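Side-chain contacts in probable transcriptional regulator (Pseudomonas aeruginosa PAO1, PDB 2GEN), which probably acts as a DNA-binding transcriptional regulator of the TetR family, recognising cis-regulatory sequences as a homodimer of all-helical subunits: residues A[61-66]-A[126-131]; A[86-91]-A[159-164]; A[90-95]-A[179-184]. All blocks are in the same frame, centred on the assembly; numbering follows the deposited sequence.

Contact 1 of 3, residues A[61-66]-A[126-131]; sequences AGIGQY and QAHFAR
His128 and Ile63 are brought together by two different first torsions. In His128 the ring carbon CG lies beside the backbone N and anti to the carbonyl carbon (chi1 -60°), which carries the imidazole across to the neighbouring helix. In Ile63 CG1 lies between the backbone N and the carbonyl carbon (chi1 64°); with CD1 then anti to CA (chi2 170°), the longer branch is stretched out and its methyl arrives beside the imidazole.

A single ring atom does most of the touching. CE1 of His128 is 4.3 Å from CD1 of Ile63, and the same CE1 is 4.2 Å from the backbone O of Ile63. A third approach brings CE1 of His128 to 4.5 Å from CA of Gly64. The ring meets the carbonyl oxygen and the glycine obliquely, and the separations are those of loose van der Waals contact, not of a polar bond. Gly64 offers the imidazole bare backbone; its CA and that of His128 form the nearest pair across the segments, still 8.6 Å apart. The reach of the histidine therefore bridges most of the gap, and the two segments bury only 88 Å² between them, summed over both sides.

The seam continues along the same helices, where His128 also touches Ala67, Ile63 lies on Leu121 and Asn125, and Arg131 NE forms a salt bridge with Glu71. Segment 61-66 belongs to helix 51-76, which follows the predicted helix-turn-helix, and segment 126-131 to helix 118-141. Helix 51-76 also meets helix 80-97 through Tyr66 and Gln65, and helix 99-114 through Ala61 and Gln65 on Trp101, while this lightly packed contact adds helix 118-141 as a further neighbour of helix 51-76.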
ATOM      1  N   ALA A  61     -13.266 -10.894   8.413  1.00 23.84           N
ATOM      2  CA  ALA A  61     -13.301 -10.574   9.856  1.00 24.49           C
ATOM      3  C   ALA A  61     -12.317  -9.471  10.226  1.00 23.74           C
ATOM      4  O   ALA A  61     -12.629  -8.634  11.096  1.00 23.95           O
ATOM      5  CB  ALA A  61     -13.035 -11.800  10.685  1.00 24.07           C
ATOM      6  N   GLY A  62     -11.147  -9.469   9.589  1.00 23.23           N
ATOM      7  CA  GLY A  62     -10.123  -8.467   9.865  1.00 23.93           C
ATOM      8  C   GLY A  62     -10.551  -7.081   9.432  1.00 24.09           C
ATOM      9  O   GLY A  62     -10.468  -6.131  10.212  1.00 22.70           O
ATOM     10  N   ILE A  63     -11.012  -6.931   8.188  1.00 24.23           N
ATOM     11  CA  ILE A  63     -11.566  -5.630   7.798  1.00 23.94           C
ATOM     12  C   ILE A  63     -12.805  -5.276   8.627  1.00 23.64           C
ATOM     13  O   ILE A  63     -13.022  -4.098   8.947  1.00 22.83           O
ATOM     14  CB  ILE A  63     -11.783  -5.470   6.251  1.00 24.85           C
ATOM     15  CG1 ILE A  63     -12.829  -6.478   5.729  1.00 24.19           C
ATOM     16  CG2 ILE A  63     -10.446  -5.616   5.528  1.00 23.77           C
ATOM     17  CD1 ILE A  63     -13.276  -6.197   4.260  1.00 26.56           C
ATOM     18  N   GLY A  64     -13.599  -6.278   9.011  1.00 22.59           N
ATOM     19  CA  GLY A  64     -14.786  -6.061   9.847  1.00 22.30           C
ATOM     20  C   GLY A  64     -14.410  -5.447  11.206  1.00 22.39           C
ATOM     21  O   GLY A  64     -15.195  -4.679  11.788  1.00 21.00           O
ATOM     22  N   GLN A  65     -13.223  -5.783  11.712  1.00 21.62           N
ATOM     23  CA  GLN A  65     -12.841  -5.266  13.050  1.00 20.38           C
ATOM     24  C   GLN A  65     -12.526  -3.785  12.998  1.00 20.29           C
ATOM     25  O   GLN A  65     -12.938  -3.006  13.900  1.00 21.85           O
ATOM     26  CB  GLN A  65     -11.675  -6.049  13.686  1.00 20.93           C
ATOM     27  CG  GLN A  65     -12.122  -7.401  14.183  1.00 21.46           C
ATOM     28  CD  GLN A  65     -11.200  -7.957  15.262  1.00 23.33           C
ATOM     29  OE1 GLN A  65     -10.121  -7.414  15.533  1.00 24.18           O
ATOM     30  NE2 GLN A  65     -11.621  -9.070  15.860  1.00 25.56           N
ATOM     31  N   TYR A  66     -11.843  -3.374  11.943  1.00 20.14           N
ATOM     32  CA  TYR A  66     -11.631  -1.949  11.740  1.00 19.95           C
ATOM     33  C   TYR A  66     -12.966  -1.196  11.603  1.00 19.72           C
ATOM     34  O   TYR A  66     -13.173  -0.185  12.264  1.00 18.86           O
ATOM     35  CB  TYR A  66     -10.656  -1.694  10.588  1.00 19.64           C
ATOM     36  CG  TYR A  66     -10.429  -0.228  10.278  1.00 18.44           C
ATOM     37  CD1 TYR A  66      -9.690   0.606  11.137  1.00 18.91           C
ATOM     38  CD2 TYR A  66     -10.958   0.331   9.116  1.00 21.26           C
ATOM     39  CE1 TYR A  66      -9.511   1.962  10.861  1.00 17.10           C
ATOM     40  CE2 TYR A  66     -10.750   1.694   8.799  1.00 21.70           C
ATOM     41  CZ  TYR A  66     -10.019   2.518   9.668  1.00 19.54           C
ATOM     42  OH  TYR A  66      -9.806   3.856   9.369  1.00 19.40           O
ATOM     43  N   GLN A 126     -18.713  -1.814   0.461  1.00 27.47           N
ATOM     44  CA  GLN A 126     -19.747  -0.789   0.220  1.00 28.03           C
ATOM     45  C   GLN A 126     -20.367  -0.259   1.532  1.00 25.83           C
ATOM     46  O   GLN A 126     -20.557   0.970   1.700  1.00 24.18           O
ATOM     47  CB  GLN A 126     -20.832  -1.375  -0.709  1.00 28.92           C
ATOM     48  CG  GLN A 126     -21.972  -0.455  -1.156  1.00 32.90           C
ATOM     49  CD  GLN A 126     -22.786  -1.093  -2.316  1.00 34.11           C
ATOM     50  OE1 GLN A 126     -22.908  -2.328  -2.397  1.00 43.19           O
ATOM     51  NE2 GLN A 126     -23.311  -0.254  -3.233  1.00 40.26           N
ATOM     52  N   ALA A 127     -20.698  -1.164   2.447  1.00 24.10           N
ATOM     53  CA  ALA A 127     -21.296  -0.775   3.726  1.00 24.36           C
ATOM     54  C   ALA A 127     -20.302   0.086   4.512  1.00 22.80           C
ATOM     55  O   ALA A 127     -20.679   1.086   5.132  1.00 22.96           O
ATOM     56  CB  ALA A 127     -21.690  -2.008   4.557  1.00 23.60           C
ATOM     57  N   HIS A 128     -19.040  -0.306   4.477  1.00 22.59           N
ATOM     58  CA  HIS A 128     -17.999   0.414   5.267  1.00 22.85           C
ATOM     59  C   HIS A 128     -17.831   1.828   4.763  1.00 22.25           C
ATOM     60  O   HIS A 128     -17.861   2.780   5.566  1.00 21.76           O
ATOM     61  CB  HIS A 128     -16.675  -0.356   5.262  1.00 23.63           C
ATOM     62  CG  HIS A 128     -16.795  -1.721   5.858  1.00 24.29           C
ATOM     63  ND1 HIS A 128     -15.884  -2.729   5.608  1.00 27.18           N
ATOM     64  CD2 HIS A 128     -17.731  -2.252   6.677  1.00 27.68           C
ATOM     65  CE1 HIS A 128     -16.249  -3.816   6.270  1.00 27.67           C
ATOM     66  NE2 HIS A 128     -17.368  -3.558   6.920  1.00 27.64           N
ATOM     67  N   PHE A 129     -17.728   1.962   3.444  1.00 21.49           N
ATOM     68  CA  PHE A 129     -17.580   3.277   2.791  1.00 21.35           C
ATOM     69  C   PHE A 129     -18.796   4.129   3.101  1.00 20.35           C
ATOM     70  O   PHE A 129     -18.695   5.321   3.354  1.00 20.52           O
ATOM     71  CB  PHE A 129     -17.447   3.128   1.261  1.00 23.39           C
ATOM     72  CG  PHE A 129     -17.910   4.332   0.502  1.00 27.77           C
ATOM     73  CD1 PHE A 129     -17.053   5.400   0.273  1.00 32.36           C
ATOM     74  CD2 PHE A 129     -19.233   4.426   0.036  1.00 31.17           C
ATOM     75  CE1 PHE A 129     -17.480   6.532  -0.387  1.00 31.76           C
ATOM     76  CE2 PHE A 129     -19.672   5.561  -0.631  1.00 32.18           C
ATOM     77  CZ  PHE A 129     -18.772   6.621  -0.853  1.00 30.37           C
ATOM     78  N   ALA A 130     -19.965   3.520   3.062  1.00 19.63           N
ATOM     79  CA  ALA A 130     -21.176   4.289   3.274  1.00 20.67           C
ATOM     80  C   ALA A 130     -21.272   4.887   4.666  1.00 19.98           C
ATOM     81  O   ALA A 130     -21.713   6.029   4.836  1.00 19.91           O
ATOM     82  CB  ALA A 130     -22.397   3.459   2.940  1.00 20.57           C
ATOM     83  N   ARG A 131     -20.807   4.128   5.659  1.00 18.76           N
ATOM     84  CA  ARG A 131     -20.839   4.605   7.039  1.00 18.05           C
ATOM     85  C   ARG A 131     -19.843   5.771   7.208  1.00 16.42           C
ATOM     86  O   ARG A 131     -20.128   6.763   7.889  1.00 17.14           O
ATOM     87  CB  ARG A 131     -20.503   3.429   7.973  1.00 18.30           C
ATOM     88  CG  ARG A 131     -20.418   3.828   9.432  1.00 22.14           C
ATOM     89  CD  ARG A 131     -21.793   4.305   9.936  1.00 29.36           C
ATOM     90  NE  ARG A 131     -21.892   4.851  11.307  1.00 30.44           N
ATOM     91  CZ  ARG A 131     -21.858   6.153  11.574  1.00 33.02           C
ATOM     92  NH1 ARG A 131     -21.646   7.018  10.583  1.00 29.55           N
ATOM     93  NH2 ARG A 131     -22.000   6.595  12.832  1.00 30.20           N
TER

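Contact 2 of 3, residues A[86-91]-A[159-164]; sequences LLVTSY and GPAHDL
One water is held between Tyr91 and His162: it donates to the backbone O of His162 at 2.7 Å and is hydrogen-bonded to Tyr91 OH at 3.0 Å. This bridge ties the phenol end to the backbone of the opposite helix, while the two side chains meet directly as rings.

The rings form a T-shaped (edge-to-face) pair. Their planes stand at 72° with centroids 4.8 Å apart, and the imidazole supplies the edge. Its CD2 lies over one face of the tyrosine, displaced toward the rim, and comes within 3.6 Å of Tyr91 CZ. The tyrosine reaches this place because its CG is anti to the backbone N (chi1 180°), projecting the ring toward segment 159-164. The other end of the imidazole is engaged across the dimer, where His162 ND1 is hydrogen-bonded to Asp163 OD1 of the second subunit; that bond probably helps fix the rotation of the ring.

Ala161 fills the rest of the contact. Its CB packs 4.0 Å from Tyr91 CD2 and 4.3 Å from Val88 CG1, whereas its backbone O sits at the edge of the phenol ring, 3.8 Å from Tyr91 CE2. The local axes run 9.9 Å apart at 14° to each other, a spacing spanned by the Tyr91 ring and the small Ala161 methyl.

Pro160, at the kink of its helix, packs on Pro160 of the second subunit. Helix 80-97 thus backs helix 150-169, which with helix 181-192 meets the second subunit, consistent with the four-helix-bundle dimer interface of the TetR-family C-terminal domain.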
ATOM      1  N   LEU A  86      -9.979   9.526  14.549  1.00 14.60           N
ATOM      2  CA  LEU A  86     -10.488   8.173  14.755  1.00 14.63           C
ATOM      3  C   LEU A  86     -10.153   7.254  13.607  1.00 14.82           C
ATOM      4  O   LEU A  86      -9.829   6.096  13.826  1.00 14.65           O
ATOM      5  CB  LEU A  86     -12.017   8.239  15.020  1.00 14.69           C
ATOM      6  CG  LEU A  86     -12.637   6.858  15.237  1.00 17.83           C
ATOM      7  CD1 LEU A  86     -12.269   6.341  16.631  1.00 19.14           C
ATOM      8  CD2 LEU A  86     -14.144   7.031  15.059  1.00 18.30           C
ATOM      9  N   LEU A  87     -10.276   7.732  12.346  1.00 12.77           N
ATOM     10  CA  LEU A  87      -9.921   6.890  11.204  1.00 15.19           C
ATOM     11  C   LEU A  87      -8.465   6.431  11.313  1.00 14.65           C
ATOM     12  O   LEU A  87      -8.162   5.303  10.970  1.00 17.44           O
ATOM     13  CB  LEU A  87     -10.104   7.673   9.909  1.00 14.36           C
ATOM     14  CG  LEU A  87     -11.587   8.041   9.611  1.00 19.36           C
ATOM     15  CD1 LEU A  87     -11.691   9.113   8.509  1.00 19.21           C
ATOM     16  CD2 LEU A  87     -12.366   6.808   9.178  1.00 24.22           C
ATOM     17  N   VAL A  88      -7.612   7.315  11.810  1.00 14.96           N
ATOM     18  CA  VAL A  88      -6.177   7.013  11.897  1.00 15.68           C
ATOM     19  C   VAL A  88      -5.830   6.196  13.131  1.00 15.11           C
ATOM     20  O   VAL A  88      -5.220   5.130  12.993  1.00 14.11           O
ATOM     21  CB  VAL A  88      -5.353   8.282  11.886  1.00 15.65           C
ATOM     22  CG1 VAL A  88      -3.782   7.981  12.082  1.00 17.31           C
ATOM     23  CG2 VAL A  88      -5.547   9.001  10.514  1.00 17.36           C
ATOM     24  N   THR A  89      -6.230   6.682  14.311  1.00 14.27           N
ATOM     25  CA  THR A  89      -5.851   5.884  15.552  1.00 14.97           C
ATOM     26  C   THR A  89      -6.448   4.477  15.522  1.00 15.85           C
ATOM     27  O   THR A  89      -5.830   3.559  16.033  1.00 17.66           O
ATOM     28  CB  THR A  89      -6.261   6.599  16.835  1.00 16.26           C
ATOM     29  OG1 THR A  89      -7.691   6.719  16.871  1.00 15.56           O
ATOM     30  CG2 THR A  89      -5.654   7.984  16.875  1.00 16.21           C
ATOM     31  N   SER A  90      -7.657   4.283  14.972  1.00 14.13           N
ATOM     32  CA  SER A  90      -8.259   2.960  14.923  1.00 15.88           C
ATOM     33  C   SER A  90      -7.410   1.994  14.103  1.00 16.62           C
ATOM     34  O   SER A  90      -7.219   0.835  14.485  1.00 15.99           O
ATOM     35  CB  SER A  90      -9.710   3.011  14.414  1.00 15.12           C
ATOM     36  OG  SER A  90     -10.493   3.756  15.304  1.00 16.93           O
ATOM     37  N   TYR A  91      -6.874   2.488  12.979  1.00 15.99           N
ATOM     38  CA  TYR A  91      -6.085   1.634  12.129  1.00 17.33           C
ATOM     39  C   TYR A  91      -4.742   1.295  12.788  1.00 16.86           C
ATOM     40  O   TYR A  91      -4.389   0.117  12.886  1.00 18.14           O
ATOM     41  CB  TYR A  91      -5.879   2.291  10.754  1.00 17.22           C
ATOM     42  CG  TYR A  91      -5.064   1.399   9.903  1.00 18.38           C
ATOM     43  CD1 TYR A  91      -5.600   0.177   9.441  1.00 21.61           C
ATOM     44  CD2 TYR A  91      -3.734   1.714   9.594  1.00 19.32           C
ATOM     45  CE1 TYR A  91      -4.818  -0.697   8.652  1.00 24.59           C
ATOM     46  CE2 TYR A  91      -2.954   0.856   8.815  1.00 21.28           C
ATOM     47  CZ  TYR A  91      -3.497  -0.324   8.350  1.00 22.85           C
ATOM     48  OH  TYR A  91      -2.723  -1.189   7.606  1.00 27.14           O
ATOM     49  N   GLY A 159      -3.650   7.256   4.041  1.00 18.19           N
ATOM     50  CA  GLY A 159      -2.491   6.818   3.245  1.00 16.39           C
ATOM     51  C   GLY A 159      -1.198   6.768   4.083  1.00 15.65           C
ATOM     52  O   GLY A 159      -0.507   5.765   4.007  1.00 16.91           O
ATOM     53  N   PRO A 160      -0.879   7.844   4.817  1.00 15.39           N
ATOM     54  CA  PRO A 160       0.367   7.745   5.632  1.00 16.43           C
ATOM     55  C   PRO A 160       0.387   6.555   6.603  1.00 17.16           C
ATOM     56  O   PRO A 160       1.387   5.800   6.654  1.00 17.86           O
ATOM     57  CB  PRO A 160       0.423   9.086   6.356  1.00 17.12           C
ATOM     58  CG  PRO A 160      -0.209  10.053   5.383  1.00 16.15           C
ATOM     59  CD  PRO A 160      -1.420   9.214   4.914  1.00 14.52           C
ATOM     60  N   ALA A 161      -0.694   6.363   7.361  1.00 17.77           N
ATOM     61  CA  ALA A 161      -0.801   5.230   8.255  1.00 18.03           C
ATOM     62  C   ALA A 161      -0.699   3.901   7.512  1.00 18.16           C
ATOM     63  O   ALA A 161       0.032   3.036   7.945  1.00 18.53           O
ATOM     64  CB  ALA A 161      -2.139   5.308   9.079  1.00 17.20           C
ATOM     65  N   HIS A 162      -1.425   3.710   6.395  1.00 19.18           N
ATOM     66  CA  HIS A 162      -1.293   2.509   5.604  1.00 20.50           C
ATOM     67  C   HIS A 162       0.175   2.294   5.172  1.00 19.85           C
ATOM     68  O   HIS A 162       0.713   1.165   5.236  1.00 19.69           O
ATOM     69  CB  HIS A 162      -2.177   2.596   4.345  1.00 21.91           C
ATOM     70  CG  HIS A 162      -3.619   2.276   4.574  1.00 22.37           C
ATOM     71  ND1 HIS A 162      -4.563   2.354   3.555  1.00 25.72           N
ATOM     72  CD2 HIS A 162      -4.297   1.884   5.687  1.00 25.98           C
ATOM     73  CE1 HIS A 162      -5.747   1.990   4.028  1.00 26.17           C
ATOM     74  NE2 HIS A 162      -5.616   1.703   5.318  1.00 26.78           N
ATOM     75  N   ASP A 163       0.789   3.374   4.698  1.00 19.58           N
ATOM     76  CA  ASP A 163       2.138   3.274   4.165  1.00 21.40           C
ATOM     77  C   ASP A 163       3.147   2.932   5.272  1.00 20.92           C
ATOM     78  O   ASP A 163       3.957   2.011   5.104  1.00 22.11           O
ATOM     79  CB  ASP A 163       2.517   4.563   3.449  1.00 21.97           C
ATOM     80  CG  ASP A 163       3.755   4.405   2.594  1.00 27.06           C
ATOM     81  OD1 ASP A 163       3.660   3.772   1.498  1.00 29.20           O
ATOM     82  OD2 ASP A 163       4.813   4.902   3.026  1.00 29.31           O
ATOM     83  N   LEU A 164       3.106   3.658   6.382  1.00 20.35           N
ATOM     84  CA  LEU A 164       4.013   3.376   7.515  1.00 20.42           C
ATOM     85  C   LEU A 164       3.782   1.958   8.061  1.00 21.42           C
ATOM     86  O   LEU A 164       4.744   1.231   8.330  1.00 22.28           O
ATOM     87  CB  LEU A 164       3.847   4.401   8.606  1.00 19.59           C
ATOM     88  CG  LEU A 164       4.930   4.429   9.713  1.00 20.73           C
ATOM     89  CD1 LEU A 164       6.336   4.525   9.084  1.00 23.90           C
ATOM     90  CD2 LEU A 164       4.717   5.595  10.653  1.00 21.45           C
TER
HETATM   91  O   HOH W   1      -1.198  -0.777   5.056  1.00 36.33           O

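Contact 3 of 3, residues A[90-95]-A[179-184]; sequences SYIDWV and DCRELL
Arg181 leaves its helix with CB against Ile92, 4.0 Å from that residue's CG2 methyl, close to where the backbones are nearest (Ile92 CA to Arg181 CA, 6.5 Å). With CG anti to the backbone N, the chain then runs extended as far as NE, crossing the Asp93 side chain at a slant. CG skirts the carboxylate at 4.2 Å from Asp93 OD1, and CD closes to 3.5 Å from the same oxygen. NE makes the first hydrogen bond, 2.9 Å to Asp93 OD1 with an N-H...O angle of 154°. At the tip, NH2 donates to Asp93 OD2 over 2.8 Å at 162°, and the same NH2 packs 3.6 Å from CB of Thr89.

The pair is a side-on, two-nitrogen salt bridge in which each oxygen uses its syn lone pair. The two bonds, one to each oxygen, hold the groups flat against rotation, as the 8° between their planes indicates, and the two charges probably stabilise each other at this partly exposed edge.

In the TetR-type regulatory domain this joins core helix 80-97 to the start of helix 181-192, where Cys180 holds the N-cap position. A second ion pair between the same helices, Glu182 with Arg85, lies close by.

On the buried side of the salt bridge, at Ile92 and Leu184, the contact turns apolar. Ile92 CD1 approaches Leu184 CD1 at 4.5 Å, a loose contact, and Ile92 also rests on Leu177 of the loop leading into helix 181-192. Leu184 in turn packs on Leu164 of its own chain and on Val156 of the second subunit.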
ATOM      1  N   SER A  90      -7.657   4.283  14.972  1.00 14.13           N
ATOM      2  CA  SER A  90      -8.259   2.960  14.923  1.00 15.88           C
ATOM      3  C   SER A  90      -7.410   1.994  14.103  1.00 16.62           C
ATOM      4  O   SER A  90      -7.219   0.835  14.485  1.00 15.99           O
ATOM      5  CB  SER A  90      -9.710   3.011  14.414  1.00 15.12           C
ATOM      6  OG  SER A  90     -10.493   3.756  15.304  1.00 16.93           O
ATOM      7  N   TYR A  91      -6.874   2.488  12.979  1.00 15.99           N
ATOM      8  CA  TYR A  91      -6.085   1.634  12.129  1.00 17.33           C
ATOM      9  C   TYR A  91      -4.742   1.295  12.788  1.00 16.86           C
ATOM     10  O   TYR A  91      -4.389   0.117  12.886  1.00 18.14           O
ATOM     11  CB  TYR A  91      -5.879   2.291  10.754  1.00 17.22           C
ATOM     12  CG  TYR A  91      -5.064   1.399   9.903  1.00 18.38           C
ATOM     13  CD1 TYR A  91      -5.600   0.177   9.441  1.00 21.61           C
ATOM     14  CD2 TYR A  91      -3.734   1.714   9.594  1.00 19.32           C
ATOM     15  CE1 TYR A  91      -4.818  -0.697   8.652  1.00 24.59           C
ATOM     16  CE2 TYR A  91      -2.954   0.856   8.815  1.00 21.28           C
ATOM     17  CZ  TYR A  91      -3.497  -0.324   8.350  1.00 22.85           C
ATOM     18  OH  TYR A  91      -2.723  -1.189   7.606  1.00 27.14           O
ATOM     19  N   ILE A  92      -4.059   2.304  13.306  1.00 16.50           N
ATOM     20  CA  ILE A  92      -2.724   2.126  13.888  1.00 15.71           C
ATOM     21  C   ILE A  92      -2.865   1.184  15.101  1.00 16.24           C
ATOM     22  O   ILE A  92      -2.156   0.196  15.199  1.00 17.17           O
ATOM     23  CB  ILE A  92      -2.101   3.483  14.264  1.00 16.96           C
ATOM     24  CG1 ILE A  92      -1.738   4.255  12.977  1.00 16.59           C
ATOM     25  CG2 ILE A  92      -0.858   3.255  15.207  1.00 17.01           C
ATOM     26  CD1 ILE A  92      -0.713   3.579  12.124  1.00 27.78           C
ATOM     27  N   ASP A  93      -3.837   1.471  15.953  1.00 16.02           N
ATOM     28  CA  ASP A  93      -4.021   0.648  17.187  1.00 16.65           C
ATOM     29  C   ASP A  93      -4.336  -0.788  16.833  1.00 17.91           C
ATOM     30  O   ASP A  93      -3.820  -1.689  17.469  1.00 19.22           O
ATOM     31  CB  ASP A  93      -5.112   1.234  18.044  1.00 17.18           C
ATOM     32  CG  ASP A  93      -4.707   2.566  18.648  1.00 16.47           C
ATOM     33  OD1 ASP A  93      -3.495   2.939  18.549  1.00 20.47           O
ATOM     34  OD2 ASP A  93      -5.570   3.254  19.253  1.00 18.64           O
ATOM     35  N   TRP A  94      -5.220  -1.002  15.839  1.00 17.21           N
ATOM     36  CA  TRP A  94      -5.592  -2.337  15.425  1.00 17.73           C
ATOM     37  C   TRP A  94      -4.358  -3.109  14.871  1.00 18.76           C
ATOM     38  O   TRP A  94      -4.136  -4.294  15.209  1.00 19.64           O
ATOM     39  CB  TRP A  94      -6.757  -2.301  14.410  1.00 18.41           C
ATOM     40  CG  TRP A  94      -7.247  -3.708  14.106  1.00 19.41           C
ATOM     41  CD1 TRP A  94      -8.225  -4.437  14.797  1.00 22.74           C
ATOM     42  CD2 TRP A  94      -6.763  -4.557  13.084  1.00 21.33           C
ATOM     43  NE1 TRP A  94      -8.361  -5.689  14.217  1.00 23.97           N
ATOM     44  CE2 TRP A  94      -7.486  -5.784  13.168  1.00 21.66           C
ATOM     45  CE3 TRP A  94      -5.797  -4.407  12.079  1.00 23.53           C
ATOM     46  CZ2 TRP A  94      -7.246  -6.856  12.278  1.00 21.59           C
ATOM     47  CZ3 TRP A  94      -5.578  -5.477  11.184  1.00 24.67           C
ATOM     48  CH2 TRP A  94      -6.301  -6.670  11.311  1.00 21.17           C
ATOM     49  N   VAL A  95      -3.531  -2.418  14.074  1.00 17.46           N
ATOM     50  CA  VAL A  95      -2.327  -3.049  13.521  1.00 18.78           C
ATOM     51  C   VAL A  95      -1.358  -3.405  14.668  1.00 19.92           C
ATOM     52  O   VAL A  95      -0.819  -4.514  14.684  1.00 21.20           O
ATOM     53  CB  VAL A  95      -1.653  -2.130  12.521  1.00 18.60           C
ATOM     54  CG1 VAL A  95      -0.206  -2.609  12.204  1.00 20.24           C
ATOM     55  CG2 VAL A  95      -2.552  -1.994  11.265  1.00 18.86           C
ATOM     56  N   ASP A 179       4.752   4.610  18.269  1.00 28.09           N
ATOM     57  CA  ASP A 179       5.367   5.906  18.572  1.00 28.38           C
ATOM     58  C   ASP A 179       5.023   6.966  17.523  1.00 27.35           C
ATOM     59  O   ASP A 179       5.366   8.115  17.697  1.00 28.42           O
ATOM     60  CB  ASP A 179       6.913   5.812  18.671  1.00 28.35           C
ATOM     61  CG  ASP A 179       7.415   5.246  20.007  1.00 32.54           C
ATOM     62  OD1 ASP A 179       6.637   5.205  20.988  1.00 34.07           O
ATOM     63  OD2 ASP A 179       8.626   4.853  20.051  1.00 34.14           O
ATOM     64  N   CYS A 180       4.380   6.586  16.418  1.00 26.20           N
ATOM     65  CA  CYS A 180       3.996   7.587  15.413  1.00 24.68           C
ATOM     66  C   CYS A 180       2.475   7.803  15.409  1.00 23.48           C
ATOM     67  O   CYS A 180       1.969   8.536  14.576  1.00 22.71           O
ATOM     68  CB  CYS A 180       4.399   7.130  14.027  1.00 25.36           C
ATOM     69  SG  CYS A 180       6.202   6.894  13.888  1.00 30.11           S
ATOM     70  N   ARG A 181       1.778   7.195  16.350  1.00 22.81           N
ATOM     71  CA  ARG A 181       0.304   7.303  16.379  1.00 22.22           C
ATOM     72  C   ARG A 181      -0.183   8.753  16.464  1.00 23.07           C
ATOM     73  O   ARG A 181      -1.015   9.180  15.624  1.00 22.25           O
ATOM     74  CB  ARG A 181      -0.276   6.462  17.537  1.00 21.60           C
ATOM     75  CG  ARG A 181      -1.782   6.658  17.755  1.00 19.52           C
ATOM     76  CD  ARG A 181      -2.054   6.064  19.103  1.00 21.56           C
ATOM     77  NE  ARG A 181      -3.426   5.676  19.350  1.00 17.86           N
ATOM     78  CZ  ARG A 181      -4.306   6.419  20.009  1.00 17.66           C
ATOM     79  NH1 ARG A 181      -4.022   7.682  20.431  1.00 20.67           N
ATOM     80  NH2 ARG A 181      -5.493   5.918  20.247  1.00 16.55           N
ATOM     81  N   GLU A 182       0.301   9.522  17.444  1.00 22.96           N
ATOM     82  CA  GLU A 182      -0.159  10.924  17.628  1.00 22.64           C
ATOM     83  C   GLU A 182       0.231  11.782  16.422  1.00 22.04           C
ATOM     84  O   GLU A 182      -0.601  12.541  15.895  1.00 21.91           O
ATOM     85  CB  GLU A 182       0.329  11.565  18.956  1.00 23.22           C
ATOM     86  CG  GLU A 182      -0.159  13.037  19.148  1.00 23.12           C
ATOM     87  CD  GLU A 182      -1.684  13.129  19.245  1.00 24.90           C
ATOM     88  OE1 GLU A 182      -2.323  12.092  19.584  1.00 22.81           O
ATOM     89  OE2 GLU A 182      -2.230  14.227  18.987  1.00 24.66           O
ATOM     90  N   LEU A 183       1.470  11.641  15.954  1.00 20.00           N
ATOM     91  CA  LEU A 183       1.894  12.401  14.800  1.00 20.74           C
ATOM     92  C   LEU A 183       0.971  12.165  13.589  1.00 20.20           C
ATOM     93  O   LEU A 183       0.509  13.161  12.993  1.00 19.27           O
ATOM     94  CB  LEU A 183       3.314  12.004  14.445  1.00 20.89           C
ATOM     95  CG  LEU A 183       3.898  12.754  13.275  1.00 25.18           C
ATOM     96  CD1 LEU A 183       4.028  14.243  13.601  1.00 29.52           C
ATOM     97  CD2 LEU A 183       5.224  12.084  12.957  1.00 29.49           C
ATOM     98  N   LEU A 184       0.692  10.898  13.270  1.00 18.28           N
ATOM     99  CA  LEU A 184      -0.092  10.585  12.048  1.00 18.77           C
ATOM    100  C   LEU A 184      -1.545  11.089  12.215  1.00 18.81           C
ATOM    101  O   LEU A 184      -2.135  11.631  11.281  1.00 17.97           O
ATOM    102  CB  LEU A 184      -0.030   9.100  11.718  1.00 18.82           C
ATOM    103  CG  LEU A 184       1.353   8.630  11.184  1.00 20.61           C
ATOM    104  CD1 LEU A 184       1.369   7.244  10.623  1.00 27.91           C
ATOM    105  CD2 LEU A 184       1.919   9.609  10.136  1.00 22.72           C
TER

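Along the chain the segments come in the order 61-66, 86-91 overlapping 90-95, 126-131, 159-164 and 179-184. Contacts 2 and 3 share Ser90 and Tyr91 on helix 80-97 and have centres about 6 Å apart; they join that helix to the successive helices 150-169 and 181-192, both of which meet the second subunit. Contact 1 is centred about 15 Å from contact 2 and 18 Å from contact 3. It is linked to them through helix 51-76, by hydrogen bonds of Tyr66 OH with Leu87 O and of Gln65 OE1 with Trp94 NE1. Helix 80-97 thus lies between the helix following the predicted DNA-binding motif and the dimer-forming helices, consistent with TetR-type architecture.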